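Local coordinates for protein delta-endotoxin CYTB (Bacillus thuringiensis serovar kyushuensis, PDB 1CBY) that kills the larvae of dipteran insects by making pores in the epithelial cell membrane of the midgut, and is made as a dimeric protoxin, at residues A[181-186]-A[221-226]; A[47-52]-A[172-177]. All coordinates share one frame; numbering follows the deposited sequence.

Contact 1 of 2, residues A[181-186]-A[221-226]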
# COMPACT_ATOMS: atom_id res chain seq x y z
N GLY A 181 16.34 -15.98 7.27
CA GLY A 181 16.81 -16.85 8.33
C GLY A 181 16.73 -16.31 9.75
O GLY A 181 15.64 -16.07 10.27
N ALA A 182 17.90 -16.13 10.36
CA ALA A 182 17.99 -15.65 11.74
C ALA A 182 18.02 -14.13 11.92
O ALA A 182 18.16 -13.65 13.05
CB ALA A 182 19.20 -16.27 12.42
N VAL A 183 17.90 -13.38 10.84
CA VAL A 183 17.92 -11.93 10.94
C VAL A 183 16.81 -11.29 10.12
O VAL A 183 16.18 -11.95 9.29
CB VAL A 183 19.27 -11.32 10.46
CG1 VAL A 183 20.41 -11.79 11.34
CG2 VAL A 183 19.52 -11.66 9.00
N MET A 184 16.57 -10.01 10.41
CA MET A 184 15.57 -9.22 9.70
C MET A 184 16.38 -8.19 8.94
O MET A 184 17.40 -7.71 9.42
CB MET A 184 14.65 -8.50 10.69
CG MET A 184 13.66 -7.56 10.01
SD MET A 184 12.55 -6.75 11.16
CE MET A 184 11.27 -8.00 11.34
N ALA A 185 15.94 -7.87 7.72
CA ALA A 185 16.65 -6.89 6.91
C ALA A 185 15.86 -5.59 6.83
O ALA A 185 14.65 -5.60 6.56
CB ALA A 185 16.89 -7.45 5.52
N VAL A 186 16.52 -4.48 7.12
CA VAL A 186 15.88 -3.17 7.07
C VAL A 186 16.61 -2.35 6.03
O VAL A 186 17.83 -2.40 5.94
CB VAL A 186 15.96 -2.44 8.42
CG1 VAL A 186 15.18 -1.15 8.37
CG2 VAL A 186 15.43 -3.33 9.52
N THR A 221 21.62 -1.26 4.09
CA THR A 221 20.89 -2.43 4.53
C THR A 221 21.49 -2.90 5.85
O THR A 221 22.70 -3.08 5.96
CB THR A 221 20.96 -3.57 3.51
OG1 THR A 221 20.64 -3.05 2.21
CG2 THR A 221 19.96 -4.66 3.87
N LEU A 222 20.63 -3.07 6.84
CA LEU A 222 21.05 -3.50 8.16
C LEU A 222 20.30 -4.77 8.55
O LEU A 222 19.09 -4.88 8.33
CB LEU A 222 20.77 -2.40 9.17
CG LEU A 222 21.09 -2.70 10.63
CD1 LEU A 222 21.98 -1.61 11.20
CD2 LEU A 222 19.80 -2.84 11.43
N VAL A 223 21.03 -5.76 9.06
CA VAL A 223 20.40 -6.99 9.50
C VAL A 223 20.52 -7.04 11.02
O VAL A 223 21.54 -6.65 11.58
CB VAL A 223 21.05 -8.26 8.88
CG1 VAL A 223 20.82 -8.29 7.37
CG2 VAL A 223 22.54 -8.32 9.21
N GLN A 224 19.44 -7.45 11.68
CA GLN A 224 19.42 -7.56 13.14
C GLN A 224 18.86 -8.92 13.52
O GLN A 224 17.93 -9.42 12.89
CB GLN A 224 18.55 -6.47 13.74
CG GLN A 224 18.40 -6.59 15.25
CD GLN A 224 17.43 -5.58 15.81
OE1 GLN A 224 16.28 -5.49 15.36
NE2 GLN A 224 17.87 -4.81 16.79
N ALA A 225 19.44 -9.53 14.55
CA ALA A 225 19.00 -10.84 15.01
C ALA A 225 17.51 -10.81 15.28
O ALA A 225 16.99 -9.86 15.86
CB ALA A 225 19.76 -11.23 16.27
N LEU A 226 16.82 -11.85 14.82
CA LEU A 226 15.38 -11.95 15.00
C LEU A 226 14.96 -11.89 16.46
O LEU A 226 15.56 -12.55 17.32
CB LEU A 226 14.87 -13.23 14.34
CG LEU A 226 13.85 -13.06 13.21
CD1 LEU A 226 14.28 -11.95 12.28
CD2 LEU A 226 13.69 -14.38 12.47

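Contact 2 of 2, residues A[47-52]-A[172-177]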
# COMPACT_ATOMS: atom_id res chain seq x y z
N PHE A 47 6.35 -3.32 4.83
CA PHE A 47 6.71 -4.44 5.71
C PHE A 47 6.34 -5.80 5.14
O PHE A 47 5.17 -6.06 4.84
CB PHE A 47 5.98 -4.31 7.06
CG PHE A 47 6.61 -3.35 8.04
CD1 PHE A 47 7.74 -2.61 7.70
CD2 PHE A 47 6.07 -3.19 9.31
CE1 PHE A 47 8.30 -1.73 8.61
CE2 PHE A 47 6.62 -2.32 10.23
CZ PHE A 47 7.74 -1.58 9.88
N TYR A 48 7.33 -6.67 5.01
CA TYR A 48 7.12 -8.04 4.53
C TYR A 48 7.73 -8.88 5.65
O TYR A 48 8.90 -9.25 5.60
CB TYR A 48 7.86 -8.29 3.21
CG TYR A 48 7.58 -9.65 2.60
CD1 TYR A 48 8.24 -10.79 3.06
CD2 TYR A 48 6.64 -9.80 1.58
CE1 TYR A 48 7.98 -12.05 2.52
CE2 TYR A 48 6.37 -11.06 1.03
CZ TYR A 48 7.05 -12.17 1.51
OH TYR A 48 6.79 -13.42 0.97
N VAL A 49 6.94 -9.12 6.70
CA VAL A 49 7.41 -9.86 7.86
C VAL A 49 6.28 -10.69 8.47
O VAL A 49 5.15 -10.65 7.99
CB VAL A 49 7.92 -8.88 8.97
CG1 VAL A 49 9.05 -7.99 8.44
CG2 VAL A 49 6.77 -8.02 9.49
N GLN A 50 6.60 -11.43 9.52
CA GLN A 50 5.62 -12.25 10.23
C GLN A 50 5.09 -11.44 11.42
O GLN A 50 5.81 -10.61 11.98
CB GLN A 50 6.25 -13.56 10.69
CG GLN A 50 6.59 -14.49 9.53
CD GLN A 50 7.33 -15.73 9.97
OE1 GLN A 50 8.39 -16.05 9.44
NE2 GLN A 50 6.79 -16.43 10.95
N PRO A 51 3.84 -11.69 11.85
CA PRO A 51 3.24 -10.97 12.97
C PRO A 51 4.13 -10.79 14.20
O PRO A 51 4.29 -9.67 14.68
CB PRO A 51 2.01 -11.82 13.29
CG PRO A 51 1.62 -12.35 11.94
CD PRO A 51 2.96 -12.77 11.38
N GLN A 52 4.73 -11.87 14.68
CA GLN A 52 5.58 -11.79 15.86
C GLN A 52 6.84 -10.94 15.70
O GLN A 52 7.55 -10.71 16.68
CB GLN A 52 5.95 -13.19 16.37
CG GLN A 52 6.72 -14.05 15.39
CD GLN A 52 5.81 -14.90 14.54
OE1 GLN A 52 5.26 -14.43 13.54
NE2 GLN A 52 5.65 -16.15 14.93
N LEU A 172 11.06 3.04 3.37
CA LEU A 172 11.72 2.13 4.30
C LEU A 172 11.16 0.74 4.08
O LEU A 172 9.95 0.52 4.19
CB LEU A 172 11.52 2.54 5.76
CG LEU A 172 12.25 1.62 6.75
CD1 LEU A 172 13.19 2.41 7.64
CD2 LEU A 172 11.26 0.81 7.58
N PHE A 173 12.05 -0.18 3.74
CA PHE A 173 11.67 -1.57 3.50
C PHE A 173 12.10 -2.37 4.73
O PHE A 173 13.16 -2.12 5.30
CB PHE A 173 12.40 -2.13 2.28
CG PHE A 173 12.00 -1.51 0.96
CD1 PHE A 173 10.75 -1.75 0.42
CD2 PHE A 173 12.89 -0.71 0.25
CE1 PHE A 173 10.39 -1.20 -0.82
CE2 PHE A 173 12.54 -0.16 -0.99
CZ PHE A 173 11.29 -0.41 -1.52
N SER A 174 11.27 -3.31 5.13
CA SER A 174 11.58 -4.18 6.26
C SER A 174 11.16 -5.58 5.80
O SER A 174 9.97 -5.84 5.57
CB SER A 174 10.81 -3.74 7.49
OG SER A 174 11.30 -4.37 8.66
N ILE A 175 12.14 -6.46 5.61
CA ILE A 175 11.89 -7.81 5.12
C ILE A 175 12.38 -8.93 6.04
O ILE A 175 13.51 -8.89 6.54
CB ILE A 175 12.47 -7.97 3.67
CG1 ILE A 175 12.63 -9.44 3.29
CG2 ILE A 175 13.77 -7.19 3.53
CD1 ILE A 175 11.34 -10.14 3.02
N GLN A 176 11.52 -9.92 6.26
CA GLN A 176 11.83 -11.05 7.11
C GLN A 176 11.02 -12.27 6.68
O GLN A 176 9.79 -12.25 6.68
CB GLN A 176 11.51 -10.71 8.57
CG GLN A 176 11.59 -11.86 9.56
CD GLN A 176 10.31 -12.68 9.63
OE1 GLN A 176 9.23 -12.15 9.87
NE2 GLN A 176 10.44 -13.98 9.42
N ASN A 177 11.72 -13.34 6.29
CA ASN A 177 11.08 -14.57 5.86
C ASN A 177 12.05 -15.74 5.90
O ASN A 177 13.14 -15.64 6.47
CB ASN A 177 10.49 -14.40 4.46
CG ASN A 177 11.54 -14.34 3.38
OD1 ASN A 177 12.74 -14.30 3.66
ND2 ASN A 177 11.10 -14.33 2.13
O HOH W 1 8.58 -15.56 2.14

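Contact 1 of 2, residues A[181-186]-A[221-226]
Leu226 folds its side chain back over the start of the 181-186 segment, and its backbone N donates to Ala182 O (2.9 Å). Followed outward, its CB lies 3.6 Å from that same Ala182 O. CG then divides the chain into two methyls with different neighbours. CD2 reaches back to Gly181 O at 3.4 Å, whereas CD1 passes over the peptide between Val183 and Met184 and meets Met184 CB at 3.8 Å. The side chain thus spans residues 181 to 184, while the Met184 side chain packs on Ala57 of helix 54-63.

From Val183 onward the pairing is an antiparallel beta ladder, the axes of 183-186 and 221-225 running 154° apart, and it joins strands 183-195 and 210-225 of the toxin's mixed sheet. Met184 with Gln224 and Val186 with Leu222 are hydrogen-bonded pairs, each closed by two backbone bonds; Met184 N to Gln224 O is 2.9 Å. Between them Ala185 and Val223 form a non-hydrogen-bonded pair, their side chains on the face opposite to those of Met184 and Val186. Val183 sits across from Ala225, but these two side chains diverge, and Val183 instead meets Val223 diagonally: its CG2, set between backbone N and carbonyl carbon with CG1 anti to that carbon (chi1 -63°), comes 3.7 Å from Val223 CB. The Gln224 amide finds its partners elsewhere, OE1 hydrogen-bonded to Gln56 NE2 and NE2 to Pro88 O. Leu60 of helix 54-63 packs on Val186, Leu222 and Gln224, on the face that also carries Met184.

Contact 2 of 2, residues A[47-52]-A[172-177]
A short parallel beta ladder pairs Phe47 with Ser174 and Tyr48 with Ile175, joining the end of strand 44-48 to the end of strand 165-175. Two backbone bonds define it: Tyr48 N to Ser174 O, almost straight at 177° and 2.8 Å, and Gln176 N to Tyr48 O, also 2.8 Å. Beyond the last bridge, a side chain carries the pairing on. Gln176 starts with CG anti to its backbone N and bends at chi2 (-85°), bringing its amide in front of Gln50. There OE1 accepts from Gln50 N (2.7 Å) and NE2 donates to Gln50 OE1 (2.9 Å). The second bond treats the two amides unequally: Gln50 OE1 lies in the amide plane of Gln176, yet NE2 stands well above the carbonyl plane of Gln50, the amides being turned 49° apart. Two bonds to one residue limit how the Gln176 amide can rotate. Gln176 CB also packs on Val49 CG1 at 3.7 Å, the side chains crossing at about a right angle.

On the Phe47 and Ser174 face, Leu172 CD2 meets the Phe47 ring at its edge, 4.0 Å from CE1. On the face of Tyr48 and Ile175, the Tyr48 ring has Asn177 CB at its edge, and one water, also in the ring plane, joins Tyr48 OH (3.0 Å) to Asn177 ND2; the hydroxyl bonds to Ser128 OG as well. Phe47 and Tyr48 additionally pair in parallel with a strand of the second subunit, so strand 44-48, an edge strand within its own chain, carries the sheet across the protoxin dimer interface, an intersubunit beta-sheet extension.

Overall arrangement
Both contacts are strand pairings in one mixed sheet, and they meet through its neighbouring strands 165-175 and 183-195: Ala185 O lies 2.8 Å from Ile175 N, a probable hydrogen bond, and the centres of the two contacts are about 10 Å apart. Contact 2 is buried, whereas contact 1 is only partly buried, with exposed residues at its loop end. The direction differs too, parallel in contact 2 and antiparallel in contact 1. Contact 1 relies on main-chain bonds and apolar packing; contact 2 adds hydrogen bonds of side-chain amides and a bridging water. No other chain touches contact 1, while contact 2 is joined to the second subunit by a further parallel pairing. Met184 packs on Val49 and Ser174, bridging the two.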